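Local atomic coordinates of beta-galactosidase (Marinomonas sp. ef1, PDB entry 6Y2K), a protein that hydrolyses terminal beta-galactosyl residues from beta-galactosides, acting as a cold-active, hexameric glycoside hydrolase of family GH42. Residues 143-149 with 244-250; 209-213 with 419-423. All coordinates share one frame; numbering follows the deposited sequence.

Contact 1 of 2, residues 143-149 with 244-250; sequences YGCHDTV and MGFFTAF
Met244 reaches across to the backbone around Tyr143, Gly144 and Cys145, joining the loops that follow neighbouring barrel strands 134-138 and 238-244. From CB the chain runs extended through CG (chi2 171°) and carries SD up to Cys145, where the sulfur of Met244 lies 3.6 Å from Cys145 CB and about as far from SG. A bend at the last torsion (chi3 -73°) then turns the methyl back toward the peptide: Met244 CE ends 3.3 Å from Tyr143 O and also touches Cys145 N. The same methyl sits above one face of the Phe247 ring, displaced toward the rim, so that CE lies between this ring and the backbone of Tyr143 to Cys145. Phe247 presses its far end on Gly144 in close, oblique packing, and Phe247 CZ lies 3.0 Å from Gly144 O; this oxygen also accepts the backbone N-H of Thr148, a bond that closes the turn from Gly144 to Thr148. The side chain of Asp147 approaches the edge of the same ring. Further along, Phe250 turns its edge to the carbonyl of Tyr143 that Met244 CE also meets; Phe250 CE1 lies 3.4 Å from Tyr143 O. Val149 closes this end: CG2 rests against Ala249 CB and, 3.9 Å away, the edge of Phe250 at CD1, while Val149 CG1 meets Ala249 O at 3.4 Å. Both loops leave the C-terminal ends of strands in a closed eight-stranded TIM barrel, the end at which family GH42 enzymes carry their active site. With no hydrogen bond across, the loops are held by van der Waals packing and burial of apolar surface (367 Å² in all), perhaps aided by the slightly positive C-H edge of Phe250 at CE1 facing Tyr143 O.

Contact 2 of 2, residues 209-213 with 419-423; sequences LDFQR and DACWS
Arg213 grips Asp419 side-on, giving one nitrogen to each carboxylate oxygen. Arg213 NE bonds to Asp419 OD1 at 2.8 Å and nearly straight (177°), NH2 of Arg213 reaches OD2 of Asp419 at 3.0 Å, and both oxygens use their syn lone pairs. The two flat groups are almost coplanar, 9° apart. Beside this pair Gln212 CG lies 3.5 Å above the centroid of the five-membered ring of Trp422, a CH-pi contact over the face, while Asp419 CA backs the opposite face of the indole. Leu209 CD1 comes in at the ring's edge and meets Trp422 CB at 3.7 Å. These contacts join helix 205-233, on the outside of the TIM barrel, to helix 418-426 of the trimerisation domain; the short segments approach to 10.1 Å between axes and run roughly antiparallel (140°). Behind the first shell, Arg213 NH1 forms a salt bridge with Asp210 OD1 at 3.0 Å and in the guanidinium plane, making Asp210, Arg213 and Asp419 a salt-bridge network, and Leu209 CD2 lies over one face of the guanidinium, toward its rim. Asp210 is itself held by Lys167, Tyr168 and Trp178, and the carbonyl of Glu502 takes a further bond from Arg213 NH2.

From the N terminus, the chain completes barrel strand 134-138 and enters loop segment 143-149, then passes through helices 154-168 and 171-178 to helix 205-233, whose early turns hold 209-213. Strand 238-244 follows, and at its end 244-250 closes the loop of contact 1. The remaining barrel strands come next before helix 418-426 closes the far longer loop of contact 2, so the two loops cross. Contact 1 ties adjacent barrel loops together; contact 2 ties the barrel to the trimerisation domain. They also touch directly: Trp422 NE1 probably donates a hydrogen bond to Thr248 O at 2.8 Å, and Gln212 NE2 probably donates one to Ala249 O at 3.0 Å.

Contact 1 of 2, residues 143-149 with 244-250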
ATOM      1  N   TYR A 143      38.679   3.768 -25.102  1.00 15.18           N
ATOM      2  CA  TYR A 143      38.618   5.203 -25.327  1.00 15.18           C
ATOM      3  C   TYR A 143      37.375   5.732 -24.645  1.00 15.03           C
ATOM      4  O   TYR A 143      36.293   5.169 -24.824  1.00 14.95           O
ATOM      5  CB  TYR A 143      38.486   5.544 -26.822  1.00 15.42           C
ATOM      6  CG  TYR A 143      39.682   5.264 -27.714  1.00 15.65           C
ATOM      7  CD1 TYR A 143      40.980   5.552 -27.307  1.00 16.15           C
ATOM      8  CD2 TYR A 143      39.499   4.767 -29.001  1.00 15.70           C
ATOM      9  CE1 TYR A 143      42.068   5.319 -28.147  1.00 16.27           C
ATOM     10  CE2 TYR A 143      40.578   4.528 -29.844  1.00 16.13           C
ATOM     11  CZ  TYR A 143      41.858   4.808 -29.417  1.00 16.26           C
ATOM     12  OH  TYR A 143      42.929   4.571 -30.261  1.00 16.91           O
ATOM     13  N   GLY A 144      37.532   6.802 -23.867  1.00 14.74           N
ATOM     14  CA  GLY A 144      36.397   7.483 -23.253  1.00 15.12           C
ATOM     15  C   GLY A 144      36.003   6.970 -21.875  1.00 15.08           C
ATOM     16  O   GLY A 144      35.284   7.678 -21.162  1.00 14.86           O
ATOM     17  N   CYS A 145      36.483   5.787 -21.464  1.00 14.95           N
ATOM     18  CA  CYS A 145      36.072   5.219 -20.168  1.00 15.31           C
ATOM     19  C   CYS A 145      36.343   6.229 -19.059  1.00 14.77           C
ATOM     20  O   CYS A 145      37.326   6.980 -19.113  1.00 14.05           O
ATOM     21  CB  CYS A 145      36.780   3.896 -19.850  1.00 15.83           C
ATOM     22  SG  CYS A 145      35.953   2.933 -18.548  1.00 16.88           S
ATOM     23  N   HIS A 146      35.458   6.246 -18.066  1.00 14.68           N
ATOM     24  CA  HIS A 146      35.518   7.212 -16.960  1.00 14.95           C
ATOM     25  C   HIS A 146      35.290   8.658 -17.447  1.00 15.37           C
ATOM     26  O   HIS A 146      35.798   9.609 -16.846  1.00 15.61           O
ATOM     27  CB  HIS A 146      36.839   7.099 -16.179  1.00 14.93           C
ATOM     28  CG  HIS A 146      37.341   5.695 -16.035  1.00 14.91           C
ATOM     29  ND1 HIS A 146      36.668   4.736 -15.310  1.00 14.84           N
ATOM     30  CD2 HIS A 146      38.446   5.091 -16.531  1.00 14.82           C
ATOM     31  CE1 HIS A 146      37.338   3.599 -15.368  1.00 15.20           C
ATOM     32  NE2 HIS A 146      38.422   3.787 -16.101  1.00 15.10           N
ATOM     33  N   ASP A 147      34.521   8.807 -18.530  1.00 15.41           N
ATOM     34  CA  ASP A 147      34.167  10.111 -19.102  1.00 15.85           C
ATOM     35  C   ASP A 147      35.398  10.947 -19.462  1.00 15.82           C
ATOM     36  O   ASP A 147      35.564  12.093 -19.012  1.00 15.47           O
ATOM     37  CB  ASP A 147      33.210  10.865 -18.161  1.00 16.14           C
ATOM     38  CG  ASP A 147      32.032  10.007 -17.725  1.00 17.00           C
ATOM     39  OD1 ASP A 147      31.373   9.402 -18.593  1.00 16.88           O
ATOM     40  OD2 ASP A 147      31.780   9.925 -16.508  1.00 18.12           O
ATOM     41  N   THR A 148      36.251  10.359 -20.298  1.00 15.65           N
ATOM     42  CA  THR A 148      37.529  10.967 -20.672  1.00 15.61           C
ATOM     43  C   THR A 148      37.563  11.549 -22.098  1.00 16.01           C
ATOM     44  O   THR A 148      38.619  12.003 -22.546  1.00 16.65           O
ATOM     45  CB  THR A 148      38.706   9.978 -20.432  1.00 15.66           C
ATOM     46  OG1 THR A 148      38.419   8.686 -20.994  1.00 15.09           O
ATOM     47  CG2 THR A 148      38.962   9.827 -18.931  1.00 15.64           C
ATOM     48  N   VAL A 149      36.423  11.580 -22.794  1.00 16.10           N
ATOM     49  CA  VAL A 149      36.341  12.238 -24.105  1.00 16.28           C
ATOM     50  C   VAL A 149      36.350  13.763 -23.912  1.00 16.23           C
ATOM     51  O   VAL A 149      37.214  14.453 -24.452  1.00 15.98           O
ATOM     52  CB  VAL A 149      35.097  11.798 -24.904  1.00 16.40           C
ATOM     53  CG1 VAL A 149      34.991  12.565 -26.218  1.00 16.86           C
ATOM     54  CG2 VAL A 149      35.143  10.297 -25.171  1.00 16.77           C
ATOM     55  N   MET A 244      32.476   0.099 -25.340  1.00 15.79           N
ATOM     56  CA  MET A 244      31.812  -0.185 -24.068  1.00 15.90           C
ATOM     57  C   MET A 244      30.298  -0.179 -24.183  1.00 15.80           C
ATOM     58  O   MET A 244      29.736   0.349 -25.144  1.00 15.73           O
ATOM     59  CB  MET A 244      32.244   0.837 -23.022  1.00 16.02           C
ATOM     60  CG  MET A 244      33.732   0.798 -22.710  1.00 16.15           C
ATOM     61  SD  MET A 244      34.270   2.167 -21.678  1.00 16.02           S
ATOM     62  CE  MET A 244      34.218   3.529 -22.840  1.00 16.23           C
ATOM     63  N   GLY A 245      29.650  -0.785 -23.192  1.00 15.61           N
ATOM     64  CA  GLY A 245      28.205  -0.684 -23.035  1.00 15.99           C
ATOM     65  C   GLY A 245      27.837   0.690 -22.496  1.00 15.96           C
ATOM     66  O   GLY A 245      28.522   1.216 -21.625  1.00 16.52           O
ATOM     67  N   PHE A 246      26.777   1.286 -23.028  1.00 15.90           N
ATOM     68  CA  PHE A 246      26.113   2.440 -22.399  1.00 16.06           C
ATOM     69  C   PHE A 246      27.058   3.632 -22.373  1.00 16.25           C
ATOM     70  O   PHE A 246      27.254   4.273 -21.337  1.00 17.15           O
ATOM     71  CB  PHE A 246      25.581   2.057 -20.997  1.00 15.75           C
ATOM     72  CG  PHE A 246      24.769   0.797 -21.012  1.00 15.67           C
ATOM     73  CD1 PHE A 246      23.423   0.834 -21.361  1.00 15.62           C
ATOM     74  CD2 PHE A 246      25.363  -0.437 -20.765  1.00 15.74           C
ATOM     75  CE1 PHE A 246      22.673  -0.328 -21.419  1.00 15.83           C
ATOM     76  CE2 PHE A 246      24.623  -1.602 -20.843  1.00 16.27           C
ATOM     77  CZ  PHE A 246      23.272  -1.547 -21.160  1.00 16.08           C
ATOM     78  N   PHE A 247      27.660   3.898 -23.534  1.00 16.18           N
ATOM     79  CA  PHE A 247      28.680   4.939 -23.675  1.00 16.05           C
ATOM     80  C   PHE A 247      28.587   5.603 -25.044  1.00 15.69           C
ATOM     81  O   PHE A 247      28.751   4.948 -26.076  1.00 16.42           O
ATOM     82  CB  PHE A 247      30.097   4.391 -23.447  1.00 16.32           C
ATOM     83  CG  PHE A 247      31.105   5.477 -23.275  1.00 16.53           C
ATOM     84  CD1 PHE A 247      31.277   6.084 -22.037  1.00 16.98           C
ATOM     85  CD2 PHE A 247      31.802   5.973 -24.373  1.00 17.00           C
ATOM     86  CE1 PHE A 247      32.168   7.134 -21.888  1.00 17.51           C
ATOM     87  CE2 PHE A 247      32.697   7.016 -24.231  1.00 17.01           C
ATOM     88  CZ  PHE A 247      32.875   7.605 -22.988  1.00 17.42           C
ATOM     89  N   THR A 248      28.351   6.909 -25.050  1.00 15.38           N
ATOM     90  CA  THR A 248      28.010   7.622 -26.276  1.00 15.29           C
ATOM     91  C   THR A 248      28.814   8.895 -26.555  1.00 15.30           C
ATOM     92  O   THR A 248      28.480   9.634 -27.482  1.00 14.95           O
ATOM     93  CB  THR A 248      26.520   7.983 -26.240  1.00 15.19           C
ATOM     94  OG1 THR A 248      26.251   8.720 -25.044  1.00 15.29           O
ATOM     95  CG2 THR A 248      25.680   6.738 -26.250  1.00 14.99           C
ATOM     96  N   ALA A 249      29.887   9.131 -25.800  1.00 15.10           N
ATOM     97  CA  ALA A 249      30.570  10.430 -25.824  1.00 15.40           C
ATOM     98  C   ALA A 249      31.437  10.706 -27.057  1.00 15.63           C
ATOM     99  O   ALA A 249      31.791  11.859 -27.282  1.00 16.77           O
ATOM    100  CB  ALA A 249      31.395  10.616 -24.558  1.00 15.81           C
ATOM    101  N   PHE A 250      31.803   9.675 -27.827  1.00 15.11           N
ATOM    102  CA  PHE A 250      32.416   9.873 -29.148  1.00 14.73           C
ATOM    103  C   PHE A 250      31.670   9.083 -30.226  1.00 15.11           C
ATOM    104  O   PHE A 250      30.896   8.169 -29.930  1.00 15.09           O
ATOM    105  CB  PHE A 250      33.915   9.539 -29.146  1.00 14.52           C
ATOM    106  CG  PHE A 250      34.231   8.077 -28.992  1.00 14.35           C
ATOM    107  CD1 PHE A 250      34.393   7.521 -27.733  1.00 14.05           C
ATOM    108  CD2 PHE A 250      34.406   7.265 -30.108  1.00 14.33           C
ATOM    109  CE1 PHE A 250      34.691   6.176 -27.591  1.00 14.19           C
ATOM    110  CE2 PHE A 250      34.707   5.913 -29.968  1.00 14.06           C
ATOM    111  CZ  PHE A 250      34.860   5.373 -28.711  1.00 14.21           C
TER

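Contact 2 of 2, residues 209-213 with 419-423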
ATOM      1  N   LEU A 209      27.375  21.495 -28.638  1.00 14.57           N
ATOM      2  CA  LEU A 209      27.355  20.449 -29.668  1.00 14.62           C
ATOM      3  C   LEU A 209      28.645  20.416 -30.507  1.00 14.56           C
ATOM      4  O   LEU A 209      29.235  19.338 -30.716  1.00 14.50           O
ATOM      5  CB  LEU A 209      26.118  20.591 -30.567  1.00 14.49           C
ATOM      6  CG  LEU A 209      25.924  19.506 -31.629  1.00 14.51           C
ATOM      7  CD1 LEU A 209      25.927  18.110 -31.025  1.00 14.60           C
ATOM      8  CD2 LEU A 209      24.632  19.735 -32.393  1.00 14.88           C
ATOM      9  N   ASP A 210      29.075  21.581 -30.988  1.00 14.53           N
ATOM     10  CA  ASP A 210      30.370  21.699 -31.683  1.00 14.68           C
ATOM     11  C   ASP A 210      31.545  21.271 -30.789  1.00 14.89           C
ATOM     12  O   ASP A 210      32.491  20.631 -31.277  1.00 14.37           O
ATOM     13  CB  ASP A 210      30.600  23.122 -32.214  1.00 15.03           C
ATOM     14  CG  ASP A 210      29.959  23.369 -33.579  1.00 15.17           C
ATOM     15  OD1 ASP A 210      29.469  22.425 -34.238  1.00 15.30           O
ATOM     16  OD2 ASP A 210      29.975  24.538 -34.010  1.00 15.64           O
ATOM     17  N   PHE A 211      31.475  21.581 -29.490  1.00 14.28           N
ATOM     18  CA  PHE A 211      32.504  21.115 -28.562  1.00 14.80           C
ATOM     19  C   PHE A 211      32.553  19.580 -28.486  1.00 15.21           C
ATOM     20  O   PHE A 211      33.643  18.990 -28.537  1.00 15.32           O
ATOM     21  CB  PHE A 211      32.343  21.733 -27.165  1.00 14.98           C
ATOM     22  CG  PHE A 211      33.464  21.389 -26.233  1.00 15.23           C
ATOM     23  CD1 PHE A 211      34.756  21.810 -26.512  1.00 15.18           C
ATOM     24  CD2 PHE A 211      33.240  20.623 -25.096  1.00 15.75           C
ATOM     25  CE1 PHE A 211      35.806  21.483 -25.671  1.00 15.50           C
ATOM     26  CE2 PHE A 211      34.286  20.303 -24.241  1.00 15.74           C
ATOM     27  CZ  PHE A 211      35.570  20.727 -24.537  1.00 15.50           C
ATOM     28  N   GLN A 212      31.382  18.940 -28.387  1.00 15.59           N
ATOM     29  CA  GLN A 212      31.304  17.475 -28.365  1.00 15.69           C
ATOM     30  C   GLN A 212      31.869  16.880 -29.643  1.00 15.41           C
ATOM     31  O   GLN A 212      32.619  15.911 -29.600  1.00 15.02           O
ATOM     32  CB  GLN A 212      29.861  16.990 -28.180  1.00 16.67           C
ATOM     33  CG  GLN A 212      29.734  15.515 -27.811  1.00 16.95           C
ATOM     34  CD  GLN A 212      29.791  15.249 -26.312  1.00 18.17           C
ATOM     35  OE1 GLN A 212      29.348  16.065 -25.512  1.00 20.22           O
ATOM     36  NE2 GLN A 212      30.321  14.094 -25.930  1.00 19.42           N
ATOM     37  N   ARG A 213      31.485  17.467 -30.773  1.00 15.51           N
ATOM     38  CA  ARG A 213      31.958  17.024 -32.079  1.00 15.67           C
ATOM     39  C   ARG A 213      33.473  17.129 -32.177  1.00 16.15           C
ATOM     40  O   ARG A 213      34.135  16.200 -32.665  1.00 15.81           O
ATOM     41  CB  ARG A 213      31.301  17.843 -33.193  1.00 15.76           C
ATOM     42  CG  ARG A 213      29.819  17.549 -33.380  1.00 15.95           C
ATOM     43  CD  ARG A 213      29.116  18.726 -34.035  1.00 16.19           C
ATOM     44  NE  ARG A 213      27.797  18.394 -34.573  1.00 16.31           N
ATOM     45  CZ  ARG A 213      26.943  19.284 -35.089  1.00 16.75           C
ATOM     46  NH1 ARG A 213      27.248  20.578 -35.134  1.00 16.84           N
ATOM     47  NH2 ARG A 213      25.763  18.881 -35.565  1.00 17.53           N
ATOM     48  N   ASP A 419      25.553  11.847 -33.307  1.00 16.08           N
ATOM     49  CA  ASP A 419      25.318  13.282 -33.363  1.00 16.66           C
ATOM     50  C   ASP A 419      23.937  13.647 -32.815  1.00 16.48           C
ATOM     51  O   ASP A 419      23.808  14.629 -32.081  1.00 16.56           O
ATOM     52  CB  ASP A 419      25.512  13.834 -34.778  1.00 17.14           C
ATOM     53  CG  ASP A 419      25.776  15.316 -34.783  1.00 17.61           C
ATOM     54  OD1 ASP A 419      26.919  15.702 -34.451  1.00 18.13           O
ATOM     55  OD2 ASP A 419      24.844  16.090 -35.106  1.00 18.04           O
ATOM     56  N   ALA A 420      22.920  12.852 -33.158  1.00 16.38           N
ATOM     57  CA  ALA A 420      21.571  13.010 -32.594  1.00 16.05           C
ATOM     58  C   ALA A 420      21.579  12.804 -31.076  1.00 16.00           C
ATOM     59  O   ALA A 420      20.966  13.576 -30.338  1.00 15.96           O
ATOM     60  CB  ALA A 420      20.586  12.045 -33.248  1.00 16.24           C
ATOM     61  N   CYS A 421      22.289  11.774 -30.622  1.00 15.45           N
ATOM     62  CA  CYS A 421      22.453  11.519 -29.186  1.00 15.63           C
ATOM     63  C   CYS A 421      22.985  12.743 -28.428  1.00 15.49           C
ATOM     64  O   CYS A 421      22.429  13.136 -27.398  1.00 15.63           O
ATOM     65  CB  CYS A 421      23.379  10.322 -28.956  1.00 15.90           C
ATOM     66  SG  CYS A 421      23.372   9.734 -27.258  1.00 16.62           S
ATOM     67  N   TRP A 422      24.036  13.362 -28.964  1.00 15.12           N
ATOM     68  CA  TRP A 422      24.631  14.566 -28.366  1.00 15.18           C
ATOM     69  C   TRP A 422      23.638  15.732 -28.343  1.00 15.29           C
ATOM     70  O   TRP A 422      23.453  16.377 -27.307  1.00 15.27           O
ATOM     71  CB  TRP A 422      25.907  14.987 -29.108  1.00 15.10           C
ATOM     72  CG  TRP A 422      26.945  13.905 -29.229  1.00 15.02           C
ATOM     73  CD1 TRP A 422      27.150  12.867 -28.369  1.00 14.98           C
ATOM     74  CD2 TRP A 422      27.944  13.780 -30.252  1.00 15.00           C
ATOM     75  NE1 TRP A 422      28.195  12.086 -28.808  1.00 15.40           N
ATOM     76  CE2 TRP A 422      28.704  12.628 -29.957  1.00 15.10           C
ATOM     77  CE3 TRP A 422      28.264  14.525 -31.391  1.00 15.03           C
ATOM     78  CZ2 TRP A 422      29.776  12.211 -30.753  1.00 14.93           C
ATOM     79  CZ3 TRP A 422      29.329  14.106 -32.193  1.00 15.14           C
ATOM     80  CH2 TRP A 422      30.070  12.954 -31.865  1.00 15.11           C
ATOM     81  N   SER A 423      22.988  15.979 -29.477  1.00 15.66           N
ATOM     82  CA  SER A 423      21.977  17.025 -29.585  1.00 16.73           C
ATOM     83  C   SER A 423      20.877  16.866 -28.525  1.00 16.84           C
ATOM     84  O   SER A 423      20.614  17.784 -27.741  1.00 16.27           O
ATOM     85  CB  SER A 423      21.362  17.037 -30.992  1.00 17.61           C
ATOM     86  OG  SER A 423      20.244  17.921 -31.038  1.00 19.53           O
TER